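Local coordinates for protein catalase (Corynebacterium glutamicum, PDB 4B7H) that breaks down hydrogen peroxide to water and oxygen at a haem iron, and here holds the inhibitor nitric oxide together with NADPH, at residues P31-S36 with I53-H58; I35-G40 with P44-D49; M175-W180 with P489-Y494; Q481-A486 with E508-K513. One frame throughout, in Å; residues are numbered along the deposited sequence.

The four contacts form two pairs. Interactions 1 and 2 share Ile35 and Ser36, have centres 11 Å apart, and lie on an N-terminal arm held between other subunits. The side chains of Lys55 and Ser36 are each about 9 Å from a bound haem. Interactions 3 and 4 also have centres 11 Å apart. They join helix 487-498 to helix 173-182, and loop 481-486 to helix 500-514. They meet where Trp177 CD1 lies 3.6 Å from Ile483 CG2. In interaction 3, the side chain of Trp180 is about 12 Å from nitric oxide and that of Tyr494 about 13 Å from NADPH. The centres of interactions 1 and 3 are 54 Å apart.

Interaction 1 (P31-S36 with I53-H58); sequences PSENIS and IEKLAH
Lys55 reaches from helix 50-59 to Glu33 on the loop before it. From CB and CG the lysine runs out fully extended. CG stands anti to the backbone N (chi1 -172°), and the rest of the chain continues without a bend, which carries the ammonium well clear of the helix. CD is the first atom to come near the partner, 3.7 Å from Glu33 OE1. CE follows at 3.5 Å from Glu33 OE1. NZ then closes a salt bridge, 2.8 Å from Glu33 OE1. It comes in on the anti side of that oxygen, 28° out of the carboxylate plane. Glu33 bends to meet it: the glutamate chain turns at chi2, which folds the carboxylate back beside its own chain. Glu33 CB is 3.9 Å from Lys55 NZ.

Both charges are buried and have further partners. Glu33 OE1 also hydrogen-bonds to His51 NE2, and OE2 hydrogen-bonds to Thr22 OG1. Lys55 NZ forms a second salt bridge with Asp157 of the third subunit and hydrogen-bonds to Met153 O there. On the loop, Ser32 OG accepts from the backbone N of Asn34 and of Ile35, an ST turn and ST motif.

Leu56, the next residue on the helix, touches a bound haem. An N-terminal arm threaded between neighbouring subunits in this way is typical of the catalase tetramer.

Interaction 2 (I35-G40 with P44-D49); sequences ISATAG and PNVLND
Asn45 and Ser36 lean together on one flank of a short antiparallel pairing, while Ala37, Ala39 and Val46 meet on the other. The CA-to-CA distance of Thr38 and Asn45 is 4.3 Å, as a non-hydrogen-bonded pair. Backbone hydrogen bonds lie on both sides of them: Ala39 N to Pro44 O (2.9 Å) and Val46 N to Ala37 O (3.2 Å).

The Asn45 side chain starts away from the partner, but CG is placed beside its own backbone N (chi1 -88°) and the amide swings back. Its OD1 comes 3.0 Å from Ser36 OG. That hydroxyl also hydrogen-bonds to Asp151 of the third subunit; its proton is not settled. The side chains of Thr38 and Asn45 pass at a slant, with Thr38 CG2 3.8 Å from Asn45 ND2. The branches of Val46 part over the alanines: CG2 is 3.9 Å from Ala37 CB, and CG1 is near Ala39 CB.

Asp49 turns its carboxylate to the backbone of Ala37: OD2 accepts from Ala37 N at 2.9 Å, on its anti side and 15° out of plane. A water links OD2 to Ile35 O, and OD1 hydrogen-bonds to Leu52 N as the N-cap of helix 50-59.

Thr38 also pairs with a strand of the third subunit, and Ala39 packs on Ala39 of the fourth. A small hairpin-like pairing continued by another chain belongs to the interlocked arms of the catalase tetramer.

Interaction 3 (M175-W180 with P489-Y494); sequences MQWDFW and PRVYDY
Trp177 of helix 173-182 lies against Val491 of helix 487-498. This is helix-to-helix packing, and it seats the C-terminal helical domain of the catalase fold on the core. The short axes pass 9.7 Å apart and cross at 52°.

In sequence order, Trp177 makes the first contact. Its CB is 3.8 Å from Val491 CG2. The ring then stands broadly across the valine branches, with Val491 CG1 over one face, toward the rim, and Val491 CG2 4.0 Å from Trp177 CE3. Within the helix, Trp180 CE3 sits over the opposite face, so the indole is held from both sides. Its far edge meets Tyr494 near the indole plane, Trp177 CZ3 to Tyr494 CE2 at 4.2 Å. The polar end is satisfied by Ala479 O, which accepts from NE1.

Asp178 turns to other partners. OD1 forms a salt bridge with Arg182, and OD2 hydrogen-bonds to Tyr397 of the fourth subunit. Arg490 NE is 4.9 Å from Asp178 OD1, not in contact, and hydrogen-bonds to Thr181 OG1.

Trp180 comes last. It touches the tyrosine mainly through its backbone, while its ring rests on Phe148. Tyr494 extends straight from its helix, CG anti to the backbone N (chi1 -180°), and its ring reaches the backbone of Trp180, near the C-terminal end of helix 173-182. The hydroxyl hydrogen-bonds to Ser186 OG, which also hydrogen-bonds to Trp180 O. Trp180 O lies 3.4 Å from Tyr494 CE1.

Interaction 4 (Q481-A486 with E508-K513); sequences QGISEA and ELYLQK
Tyr510 slides its ring past the side chain of Gln481, the two running in opposite directions. The contact lies in the C-terminal helical domain of the catalase fold. Here the last helix, 500-514, packs against the loop that joins helices 466-479 and 487-498.

Gln481 has two conformers, so its overlap is tentative. In the conformer described here, the amide and ring planes are 29° apart. In that conformer Gln481 CD is 4.1 Å from Tyr510 CE1. The same carbon is also 4.1 Å from Lys513 CB, one turn further along the helix, where the two side chains cross at about a right angle. The lysine then runs on past the glutamine. Its NZ forms a salt bridge with Asp474 and hydrogen-bonds to Ser477 and Asn478 near the end of helix 466-479.

Ile483 meets the other end of the ring. Its CG1 sits between the backbone N and the carbonyl carbon (chi1 64°), which turns this branch to the phenol. Ile483 CG1 is 3.5 Å from Tyr510 OH and 4.2 Å from Tyr510 CZ. The isoleucine also touches Trp177 and Val491, so it packs against helices 173-182 and 487-498 too.

Tyr510 OH hydrogen-bonds to Glu488 OE2. A water ties the same oxygen to the loop backbone: it accepts from Gly482 N at 2.9 Å and donates to Ile483 O at 3.1 Å and to Tyr510 OH at 2.8 Å.

Interaction 1 (P31-S36 with I53-H58)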
loop_
_atom_site.group_PDB
_atom_site.type_symbol
_atom_site.label_atom_id
_atom_site.label_comp_id
_atom_site.label_asym_id
_atom_site.label_seq_id
_atom_site.Cartn_x
_atom_site.Cartn_y
_atom_site.Cartn_z
ATOM N N PRO A 31 21.827 -4.104 21.581
ATOM C CA PRO A 31 23.155 -3.774 22.121
ATOM C C PRO A 31 23.373 -2.253 22.250
ATOM O O PRO A 31 23.768 -1.778 23.318
ATOM C CB PRO A 31 24.120 -4.389 21.096
ATOM C CG PRO A 31 23.303 -5.491 20.424
ATOM C CD PRO A 31 21.912 -4.914 20.351
ATOM N N SER A 32 23.103 -1.490 21.195
ATOM C CA SER A 32 23.320 -0.043 21.256
ATOM C C SER A 32 22.313 0.755 20.447
ATOM O O SER A 32 21.931 0.359 19.337
ATOM C CB SER A 32 24.739 0.310 20.786
ATOM O OG SER A 32 25.020 1.694 20.958
ATOM N N GLU A 33 21.914 1.895 21.010
ATOM C CA GLU A 33 21.118 2.885 20.290
ATOM C C GLU A 33 22.007 3.993 19.740
ATOM O O GLU A 33 21.504 4.944 19.145
ATOM C CB GLU A 33 20.074 3.521 21.214
ATOM C CG GLU A 33 19.046 2.561 21.786
ATOM C CD GLU A 33 18.086 1.998 20.747
ATOM O OE1 GLU A 33 18.210 2.319 19.536
ATOM O OE2 GLU A 33 17.174 1.244 21.151
ATOM N N ASN A 34 23.319 3.866 19.956
ATOM C CA ASN A 34 24.270 4.939 19.682
ATOM C C ASN A 34 25.299 4.665 18.592
ATOM O O ASN A 34 25.704 5.586 17.876
ATOM C CB ASN A 34 25.019 5.314 20.968
ATOM C CG ASN A 34 24.107 5.924 22.028
ATOM O OD1 ASN A 34 23.028 6.450 21.719
ATOM N ND2 ASN A 34 24.540 5.864 23.289
ATOM N N ILE A 35 25.757 3.420 18.487
ATOM C CA ILE A 35 26.873 3.093 17.601
ATOM C C ILE A 35 26.507 1.901 16.743
ATOM O O ILE A 35 26.004 0.899 17.261
ATOM C CB ILE A 35 28.150 2.751 18.412
ATOM C CG1 ILE A 35 28.511 3.909 19.353
ATOM C CG2 ILE A 35 29.309 2.380 17.476
ATOM C CD1 ILE A 35 29.757 3.674 20.186
ATOM N N SER A 36 26.747 2.020 15.438
ATOM C CA SER A 36 26.478 0.932 14.497
ATOM C C SER A 36 27.722 0.078 14.263
ATOM O O SER A 36 28.855 0.528 14.500
ATOM C CB SER A 36 25.912 1.474 13.174
ATOM O OG SER A 36 26.770 2.441 12.582
ATOM N N ILE A 53 19.175 -1.604 10.859
ATOM C CA ILE A 53 18.287 -1.670 9.712
ATOM C C ILE A 53 16.819 -1.627 10.159
ATOM O O ILE A 53 15.997 -0.959 9.539
ATOM C CB ILE A 53 18.586 -2.893 8.819
ATOM C CG1 ILE A 53 20.038 -2.850 8.329
ATOM C CG2 ILE A 53 17.599 -2.963 7.660
ATOM C CD1 ILE A 53 20.418 -1.564 7.635
ATOM N N GLU A 54 16.495 -2.305 11.254
ATOM C CA GLU A 54 15.119 -2.327 11.739
ATOM C C GLU A 54 14.678 -0.923 12.182
ATOM O O GLU A 54 13.560 -0.475 11.891
ATOM C CB GLU A 54 14.993 -3.326 12.887
ATOM C CG GLU A 54 13.598 -3.508 13.431
ATOM C CD GLU A 54 13.537 -4.683 14.379
ATOM O OE1 GLU A 54 13.442 -5.834 13.903
ATOM O OE2 GLU A 54 13.605 -4.467 15.605
ATOM N N LYS A 55 15.573 -0.229 12.881
ATOM C CA LYS A 55 15.331 1.127 13.364
ATOM C C LYS A 55 15.137 2.109 12.207
ATOM O O LYS A 55 14.185 2.891 12.195
ATOM C CB LYS A 55 16.509 1.554 14.251
ATOM C CG LYS A 55 16.333 2.876 14.987
ATOM C CD LYS A 55 17.444 3.054 16.026
ATOM C CE LYS A 55 17.324 4.368 16.792
ATOM N NZ LYS A 55 18.454 4.484 17.779
ATOM N N LEU A 56 16.035 2.065 11.225
ATOM C CA LEU A 56 15.930 2.937 10.064
ATOM C C LEU A 56 14.707 2.616 9.222
ATOM O O LEU A 56 14.027 3.528 8.749
ATOM C CB LEU A 56 17.189 2.847 9.193
ATOM C CG LEU A 56 18.487 3.417 9.769
ATOM C CD1 LEU A 56 19.640 3.116 8.819
ATOM C CD2 LEU A 56 18.366 4.914 10.021
ATOM N N ALA A 57 14.440 1.328 9.023
ATOM C CA ALA A 57 13.354 0.907 8.139
ATOM C C ALA A 57 11.982 1.232 8.713
ATOM O O ALA A 57 11.070 1.606 7.969
ATOM C CB ALA A 57 13.459 -0.577 7.810
ATOM N N HIS A 58 11.936 1.180 10.089
ATOM C CA HIS A 58 10.595 1.461 10.585
ATOM C C HIS A 58 10.345 2.974 10.653
ATOM O O HIS A 58 9.260 3.448 10.308
ATOM C CB HIS A 58 10.291 0.795 11.933
ATOM C CG HIS A 58 8.862 0.964 12.330
ATOM N ND1 HIS A 58 8.372 2.113 12.917
ATOM C CD2 HIS A 58 7.841 0.074 12.344
ATOM C CE1 HIS A 58 7.101 1.934 13.234
ATOM N NE2 HIS A 58 6.753 0.707 12.884
#

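Interaction 2 (I35-G40 with P44-D49)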
loop_
_atom_site.group_PDB
_atom_site.type_symbol
_atom_site.label_atom_id
_atom_site.label_comp_id
_atom_site.label_asym_id
_atom_site.label_seq_id
_atom_site.Cartn_x
_atom_site.Cartn_y
_atom_site.Cartn_z
ATOM N N ILE A 35 25.757 3.420 18.487
ATOM C CA ILE A 35 26.873 3.093 17.601
ATOM C C ILE A 35 26.507 1.901 16.743
ATOM O O ILE A 35 26.004 0.899 17.261
ATOM C CB ILE A 35 28.150 2.751 18.412
ATOM C CG1 ILE A 35 28.511 3.909 19.353
ATOM C CG2 ILE A 35 29.309 2.380 17.476
ATOM C CD1 ILE A 35 29.757 3.674 20.186
ATOM N N SER A 36 26.747 2.020 15.438
ATOM C CA SER A 36 26.478 0.932 14.497
ATOM C C SER A 36 27.722 0.078 14.263
ATOM O O SER A 36 28.855 0.528 14.500
ATOM C CB SER A 36 25.912 1.474 13.174
ATOM O OG SER A 36 26.770 2.441 12.582
ATOM N N ALA A 37 27.508 -1.153 13.802
ATOM C CA ALA A 37 28.590 -2.135 13.697
ATOM C C ALA A 37 29.353 -2.020 12.378
ATOM O O ALA A 37 28.754 -1.922 11.300
ATOM C CB ALA A 37 28.045 -3.546 13.876
ATOM N N THR A 38 30.683 -2.040 12.470
ATOM C CA THR A 38 31.536 -1.892 11.297
ATOM C C THR A 38 32.595 -2.992 11.260
ATOM O O THR A 38 32.888 -3.619 12.287
ATOM C CB THR A 38 32.215 -0.500 11.278
ATOM O OG1 THR A 38 32.936 -0.297 12.503
ATOM C CG2 THR A 38 31.176 0.628 11.108
ATOM N N ALA A 39 33.146 -3.240 10.074
ATOM C CA ALA A 39 34.208 -4.231 9.916
ATOM C C ALA A 39 35.540 -3.527 10.170
ATOM O O ALA A 39 36.212 -3.089 9.227
ATOM C CB ALA A 39 34.163 -4.831 8.520
ATOM N N GLY A 40 35.909 -3.429 11.447
ATOM C CA GLY A 40 37.004 -2.573 11.891
ATOM C C GLY A 40 36.461 -1.181 12.202
ATOM O O GLY A 40 35.457 -0.773 11.613
ATOM N N PRO A 44 33.956 -0.534 6.619
ATOM C CA PRO A 44 32.585 -0.291 6.170
ATOM C C PRO A 44 31.554 -0.772 7.183
ATOM O O PRO A 44 31.798 -1.719 7.957
ATOM C CB PRO A 44 32.477 -1.136 4.899
ATOM C CG PRO A 44 33.468 -2.246 5.118
ATOM C CD PRO A 44 34.620 -1.590 5.831
ATOM N N ASN A 45 30.398 -0.116 7.175
ATOM C CA ASN A 45 29.253 -0.621 7.910
ATOM C C ASN A 45 28.859 -1.996 7.389
ATOM O O ASN A 45 28.808 -2.219 6.174
ATOM C CB ASN A 45 28.076 0.353 7.797
ATOM C CG ASN A 45 28.116 1.409 8.870
ATOM O OD1 ASN A 45 27.428 1.298 9.889
ATOM N ND2 ASN A 45 28.947 2.417 8.674
ATOM N N VAL A 46 28.592 -2.924 8.308
ATOM C CA VAL A 46 28.142 -4.252 7.915
ATOM C C VAL A 46 26.648 -4.269 7.606
ATOM O O VAL A 46 25.876 -3.496 8.169
ATOM C CB VAL A 46 28.498 -5.333 8.972
ATOM C CG1 VAL A 46 29.997 -5.356 9.217
ATOM C CG2 VAL A 46 27.745 -5.117 10.291
ATOM N N LEU A 47 26.248 -5.153 6.699
ATOM C CA LEU A 47 24.840 -5.326 6.366
ATOM C C LEU A 47 24.044 -5.802 7.579
ATOM O O LEU A 47 22.915 -5.343 7.805
ATOM C CB LEU A 47 24.698 -6.315 5.203
ATOM C CG LEU A 47 23.288 -6.678 4.739
ATOM C CD1 LEU A 47 22.505 -5.434 4.320
ATOM C CD2 LEU A 47 23.367 -7.681 3.603
ATOM N N ASN A 48 24.641 -6.690 8.374
ATOM C CA ASN A 48 23.895 -7.387 9.419
ATOM C C ASN A 48 23.914 -6.731 10.795
ATOM O O ASN A 48 23.946 -7.421 11.814
ATOM C CB ASN A 48 24.316 -8.852 9.526
ATOM C CG ASN A 48 24.030 -9.638 8.264
ATOM O OD1 ASN A 48 23.176 -9.273 7.436
ATOM N ND2 ASN A 48 24.751 -10.722 8.100
ATOM N N ASP A 49 23.885 -5.403 10.824
ATOM C CA ASP A 49 23.498 -4.712 12.047
ATOM C C ASP A 49 21.969 -4.725 12.043
ATOM O O ASP A 49 21.323 -3.847 11.459
ATOM C CB ASP A 49 24.067 -3.294 12.120
ATOM C CG ASP A 49 23.866 -2.669 13.488
ATOM O OD1 ASP A 49 22.835 -2.999 14.121
ATOM O OD2 ASP A 49 24.727 -1.873 13.944
HETATM O O HOH W 1 24.887 -1.495 16.594
HETATM O O HOH W 2 26.199 -1.352 10.182
#

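Interaction 3 (M175-W180 with P489-Y494)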
loop_
_atom_site.group_PDB
_atom_site.type_symbol
_atom_site.label_atom_id
_atom_site.label_comp_id
_atom_site.label_asym_id
_atom_site.label_seq_id
_atom_site.Cartn_x
_atom_site.Cartn_y
_atom_site.Cartn_z
ATOM N N MET A 175 -7.921 31.339 -8.162
ATOM C CA MET A 175 -8.582 30.048 -8.256
ATOM C C MET A 175 -9.747 29.931 -7.266
ATOM O O MET A 175 -10.822 29.436 -7.617
ATOM C CB MET A 175 -7.563 28.924 -8.049
ATOM C CG MET A 175 -8.198 27.563 -7.793
ATOM S SD MET A 175 -7.080 26.153 -7.971
ATOM C CE MET A 175 -5.935 26.439 -6.627
ATOM N N GLN A 176 -9.544 30.381 -6.030
ATOM C CA GLN A 176 -10.604 30.268 -5.026
ATOM C C GLN A 176 -11.844 31.049 -5.432
ATOM O O GLN A 176 -12.970 30.546 -5.344
ATOM C CB GLN A 176 -10.116 30.746 -3.660
ATOM C CG GLN A 176 -8.984 29.891 -3.132
ATOM C CD GLN A 176 -8.729 30.055 -1.642
ATOM O OE1 GLN A 176 -9.514 30.677 -0.912
ATOM N NE2 GLN A 176 -7.623 29.483 -1.176
ATOM N N TRP A 177 -11.639 32.277 -5.890
ATOM C CA TRP A 177 -12.756 33.142 -6.259
ATOM C C TRP A 177 -13.344 32.796 -7.624
ATOM O O TRP A 177 -14.547 32.983 -7.846
ATOM C CB TRP A 177 -12.343 34.613 -6.194
ATOM C CG TRP A 177 -12.156 35.068 -4.785
ATOM C CD1 TRP A 177 -10.972 35.253 -4.123
ATOM C CD2 TRP A 177 -13.192 35.347 -3.841
ATOM N NE1 TRP A 177 -11.216 35.646 -2.826
ATOM C CE2 TRP A 177 -12.572 35.711 -2.632
ATOM C CE3 TRP A 177 -14.593 35.340 -3.907
ATOM C CZ2 TRP A 177 -13.302 36.060 -1.493
ATOM C CZ3 TRP A 177 -15.312 35.671 -2.776
ATOM C CH2 TRP A 177 -14.667 36.036 -1.588
ATOM N N ASP A 178 -12.515 32.303 -8.544
ATOM C CA ASP A 178 -13.032 31.840 -9.830
ATOM C C ASP A 178 -14.032 30.715 -9.579
ATOM O O ASP A 178 -15.145 30.729 -10.117
ATOM C CB ASP A 178 -11.897 31.359 -10.741
ATOM C CG ASP A 178 -12.361 31.068 -12.160
ATOM O OD1 ASP A 178 -13.186 31.842 -12.690
ATOM O OD2 ASP A 178 -11.900 30.058 -12.743
ATOM N N PHE A 179 -13.657 29.759 -8.727
ATOM C CA PHE A 179 -14.574 28.668 -8.419
ATOM C C PHE A 179 -15.822 29.177 -7.704
ATOM O O PHE A 179 -16.943 28.869 -8.119
ATOM C CB PHE A 179 -13.932 27.557 -7.582
ATOM C CG PHE A 179 -14.910 26.464 -7.227
ATOM C CD1 PHE A 179 -15.234 25.481 -8.161
ATOM C CD2 PHE A 179 -15.561 26.455 -5.998
ATOM C CE1 PHE A 179 -16.164 24.496 -7.870
ATOM C CE2 PHE A 179 -16.504 25.470 -5.701
ATOM C CZ PHE A 179 -16.798 24.485 -6.643
ATOM N N TRP A 180 -15.635 29.950 -6.637
ATOM C CA TRP A 180 -16.778 30.411 -5.850
ATOM C C TRP A 180 -17.790 31.204 -6.679
ATOM O O TRP A 180 -18.996 30.978 -6.565
ATOM C CB TRP A 180 -16.323 31.240 -4.656
ATOM C CG TRP A 180 -15.901 30.449 -3.439
ATOM C CD1 TRP A 180 -16.378 29.227 -3.026
ATOM C CD2 TRP A 180 -14.936 30.856 -2.458
ATOM N NE1 TRP A 180 -15.755 28.854 -1.848
ATOM C CE2 TRP A 180 -14.869 29.835 -1.483
ATOM C CE3 TRP A 180 -14.120 31.983 -2.313
ATOM C CZ2 TRP A 180 -14.022 29.918 -0.371
ATOM C CZ3 TRP A 180 -13.275 32.059 -1.220
ATOM C CH2 TRP A 180 -13.231 31.033 -0.261
ATOM N N PRO A 489 -14.638 41.574 -11.704
ATOM C CA PRO A 489 -16.075 41.830 -11.864
ATOM C C PRO A 489 -16.957 40.650 -11.453
ATOM O O PRO A 489 -18.073 40.888 -10.988
ATOM C CB PRO A 489 -16.223 42.113 -13.367
ATOM C CG PRO A 489 -15.031 41.474 -13.995
ATOM C CD PRO A 489 -13.933 41.646 -12.998
ATOM N N ARG A 490 -16.476 39.414 -11.592
ATOM C CA ARG A 490 -17.247 38.276 -11.095
ATOM C C ARG A 490 -17.452 38.379 -9.588
ATOM O O ARG A 490 -18.548 38.126 -9.078
ATOM C CB ARG A 490 -16.574 36.944 -11.438
ATOM C CG ARG A 490 -16.527 36.638 -12.929
ATOM C CD ARG A 490 -16.295 35.160 -13.175
ATOM N NE ARG A 490 -17.407 34.371 -12.650
ATOM C CZ ARG A 490 -18.521 34.109 -13.328
ATOM N NH1 ARG A 490 -18.668 34.551 -14.569
ATOM N NH2 ARG A 490 -19.488 33.400 -12.767
ATOM N N VAL A 491 -16.397 38.754 -8.869
ATOM C CA VAL A 491 -16.493 38.879 -7.420
ATOM C C VAL A 491 -17.380 40.068 -7.030
ATOM O O VAL A 491 -18.174 39.972 -6.093
ATOM C CB VAL A 491 -15.101 38.960 -6.764
ATOM C CG1 VAL A 491 -15.229 39.139 -5.259
ATOM C CG2 VAL A 491 -14.291 37.701 -7.081
ATOM N N TYR A 492 -17.271 41.176 -7.762
ATOM C CA TYR A 492 -18.136 42.321 -7.497
ATOM C C TYR A 492 -19.612 41.920 -7.610
ATOM O O TYR A 492 -20.428 42.276 -6.754
ATOM C CB TYR A 492 -17.846 43.478 -8.463
ATOM C CG TYR A 492 -16.440 44.053 -8.417
ATOM C CD1 TYR A 492 -15.664 43.994 -7.262
ATOM C CD2 TYR A 492 -15.887 44.660 -9.544
ATOM C CE1 TYR A 492 -14.381 44.525 -7.236
ATOM C CE2 TYR A 492 -14.617 45.195 -9.524
ATOM C CZ TYR A 492 -13.865 45.123 -8.371
ATOM O OH TYR A 492 -12.594 45.655 -8.362
ATOM N N ASP A 493 -19.949 41.199 -8.679
ATOM C CA ASP A 493 -21.329 40.793 -8.931
ATOM C C ASP A 493 -21.836 39.835 -7.862
ATOM O O ASP A 493 -22.971 39.937 -7.405
ATOM C CB ASP A 493 -21.438 40.101 -10.291
ATOM C CG ASP A 493 -21.297 41.053 -11.456
ATOM O OD1 ASP A 493 -21.378 42.289 -11.266
ATOM O OD2 ASP A 493 -21.120 40.544 -12.582
ATOM N N TYR A 494 -20.980 38.891 -7.480
ATOM C CA TYR A 494 -21.304 37.888 -6.478
ATOM C C TYR A 494 -21.711 38.569 -5.175
ATOM O O TYR A 494 -22.762 38.263 -4.609
ATOM C CB TYR A 494 -20.063 37.036 -6.297
ATOM C CG TYR A 494 -20.060 35.881 -5.321
ATOM C CD1 TYR A 494 -20.438 34.599 -5.721
ATOM C CD2 TYR A 494 -19.559 36.044 -4.035
ATOM C CE1 TYR A 494 -20.346 33.518 -4.843
ATOM C CE2 TYR A 494 -19.462 34.977 -3.160
ATOM C CZ TYR A 494 -19.861 33.724 -3.561
ATOM O OH TYR A 494 -19.740 32.681 -2.681
#

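Interaction 4 (Q481-A486 with E508-K513)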
loop_
_atom_site.group_PDB
_atom_site.type_symbol
_atom_site.label_atom_id
_atom_site.label_comp_id
_atom_site.label_asym_id
_atom_site.label_seq_id
_atom_site.Cartn_x
_atom_site.Cartn_y
_atom_site.Cartn_z
ATOM N N GLN A 481 -7.261 39.894 -2.499
ATOM C CA GLN A 481 -5.964 40.358 -2.981
ATOM C C GLN A 481 -5.256 39.253 -3.759
ATOM O O GLN A 481 -5.068 38.138 -3.267
ATOM C CB GLN A 481 -5.087 40.880 -1.843
ATOM C CG GLN A 481 -5.714 42.015 -1.032
ATOM C CD GLN A 481 -6.190 43.187 -1.881
ATOM O OE1 GLN A 481 -7.249 43.754 -1.620
ATOM N NE2 GLN A 481 -5.402 43.568 -2.885
ATOM N N GLY A 482 -4.903 39.555 -5.003
ATOM C CA GLY A 482 -4.246 38.575 -5.851
ATOM C C GLY A 482 -5.109 38.012 -6.970
ATOM O O GLY A 482 -4.597 37.352 -7.874
ATOM N N ILE A 483 -6.413 38.269 -6.938
ATOM C CA ILE A 483 -7.251 37.832 -8.050
ATOM C C ILE A 483 -6.901 38.579 -9.333
ATOM O O ILE A 483 -6.365 39.695 -9.299
ATOM C CB ILE A 483 -8.762 37.959 -7.754
ATOM C CG1 ILE A 483 -9.171 39.427 -7.549
ATOM C CG2 ILE A 483 -9.149 37.060 -6.576
ATOM C CD1 ILE A 483 -10.659 39.627 -7.289
ATOM N N SER A 484 -7.181 37.943 -10.463
ATOM C CA SER A 484 -6.903 38.535 -11.766
ATOM C C SER A 484 -7.932 39.596 -12.113
ATOM O O SER A 484 -8.996 39.680 -11.487
ATOM C CB SER A 484 -6.921 37.453 -12.843
ATOM O OG SER A 484 -8.248 37.016 -13.099
ATOM N N GLU A 485 -7.621 40.404 -13.121
ATOM C CA GLU A 485 -8.575 41.398 -13.606
ATOM C C GLU A 485 -9.854 40.753 -14.131
ATOM O O GLU A 485 -10.933 41.322 -14.001
ATOM C CB GLU A 485 -7.955 42.262 -14.696
ATOM C CG GLU A 485 -6.845 43.154 -14.215
ATOM C CD GLU A 485 -6.277 43.997 -15.335
ATOM O OE1 GLU A 485 -6.521 43.661 -16.512
ATOM O OE2 GLU A 485 -5.592 44.995 -15.036
ATOM N N ALA A 486 -9.737 39.565 -14.715
ATOM C CA ALA A 486 -10.914 38.847 -15.212
ATOM C C ALA A 486 -11.854 38.472 -14.072
ATOM O O ALA A 486 -13.076 38.467 -14.226
ATOM C CB ALA A 486 -10.490 37.597 -15.966
ATOM N N GLU A 508 -15.284 48.993 -2.678
ATOM C CA GLU A 508 -14.607 50.160 -2.112
ATOM C C GLU A 508 -13.312 49.780 -1.404
ATOM O O GLU A 508 -12.248 50.351 -1.660
ATOM C CB GLU A 508 -15.498 50.822 -1.068
ATOM C CG GLU A 508 -16.477 51.826 -1.587
ATOM C CD GLU A 508 -16.850 52.812 -0.506
ATOM O OE1 GLU A 508 -17.207 52.356 0.604
ATOM O OE2 GLU A 508 -16.757 54.035 -0.753
ATOM N N LEU A 509 -13.414 48.827 -0.485
ATOM C CA LEU A 509 -12.265 48.442 0.315
ATOM C C LEU A 509 -11.225 47.733 -0.534
ATOM O O LEU A 509 -10.030 47.961 -0.370
ATOM C CB LEU A 509 -12.707 47.568 1.489
ATOM C CG LEU A 509 -13.456 48.326 2.590
ATOM C CD1 LEU A 509 -14.036 47.371 3.632
ATOM C CD2 LEU A 509 -12.530 49.354 3.246
ATOM N N TYR A 510 -11.683 46.888 -1.453
ATOM C CA TYR A 510 -10.767 46.185 -2.342
ATOM C C TYR A 510 -9.912 47.162 -3.152
ATOM O O TYR A 510 -8.690 47.009 -3.246
ATOM C CB TYR A 510 -11.534 45.261 -3.284
ATOM C CG TYR A 510 -10.652 44.612 -4.323
ATOM C CD1 TYR A 510 -9.743 43.617 -3.965
ATOM C CD2 TYR A 510 -10.723 44.990 -5.661
ATOM C CE1 TYR A 510 -8.925 43.016 -4.904
ATOM C CE2 TYR A 510 -9.915 44.383 -6.616
ATOM C CZ TYR A 510 -9.010 43.401 -6.225
ATOM O OH TYR A 510 -8.194 42.789 -7.155
ATOM N N LEU A 511 -10.551 48.173 -3.731
ATOM C CA LEU A 511 -9.824 49.141 -4.545
ATOM C C LEU A 511 -8.888 50.026 -3.718
ATOM O O LEU A 511 -7.840 50.451 -4.209
ATOM C CB LEU A 511 -10.788 49.983 -5.375
ATOM C CG LEU A 511 -11.505 49.185 -6.465
ATOM C CD1 LEU A 511 -12.528 50.052 -7.171
ATOM C CD2 LEU A 511 -10.511 48.598 -7.456
ATOM N N GLN A 512 -9.260 50.295 -2.470
ATOM C CA GLN A 512 -8.390 51.057 -1.567
ATOM C C GLN A 512 -7.077 50.309 -1.345
ATOM O O GLN A 512 -6.003 50.911 -1.274
ATOM C CB GLN A 512 -9.067 51.262 -0.212
ATOM C CG GLN A 512 -10.096 52.371 -0.153
ATOM C CD GLN A 512 -10.738 52.488 1.223
ATOM O OE1 GLN A 512 -10.204 51.994 2.219
ATOM N NE2 GLN A 512 -11.894 53.139 1.280
ATOM N N LYS A 513 -7.176 48.990 -1.231
ATOM C CA LYS A 513 -6.033 48.144 -0.895
ATOM C C LYS A 513 -5.204 47.737 -2.109
ATOM O O LYS A 513 -4.011 47.448 -1.991
ATOM C CB LYS A 513 -6.511 46.890 -0.165
ATOM C CG LYS A 513 -7.201 47.176 1.149
ATOM C CD LYS A 513 -7.973 45.966 1.636
ATOM C CE LYS A 513 -8.815 46.322 2.850
ATOM N NZ LYS A 513 -9.531 45.126 3.357
HETATM O O HOH W 3 -5.738 41.538 -6.949
#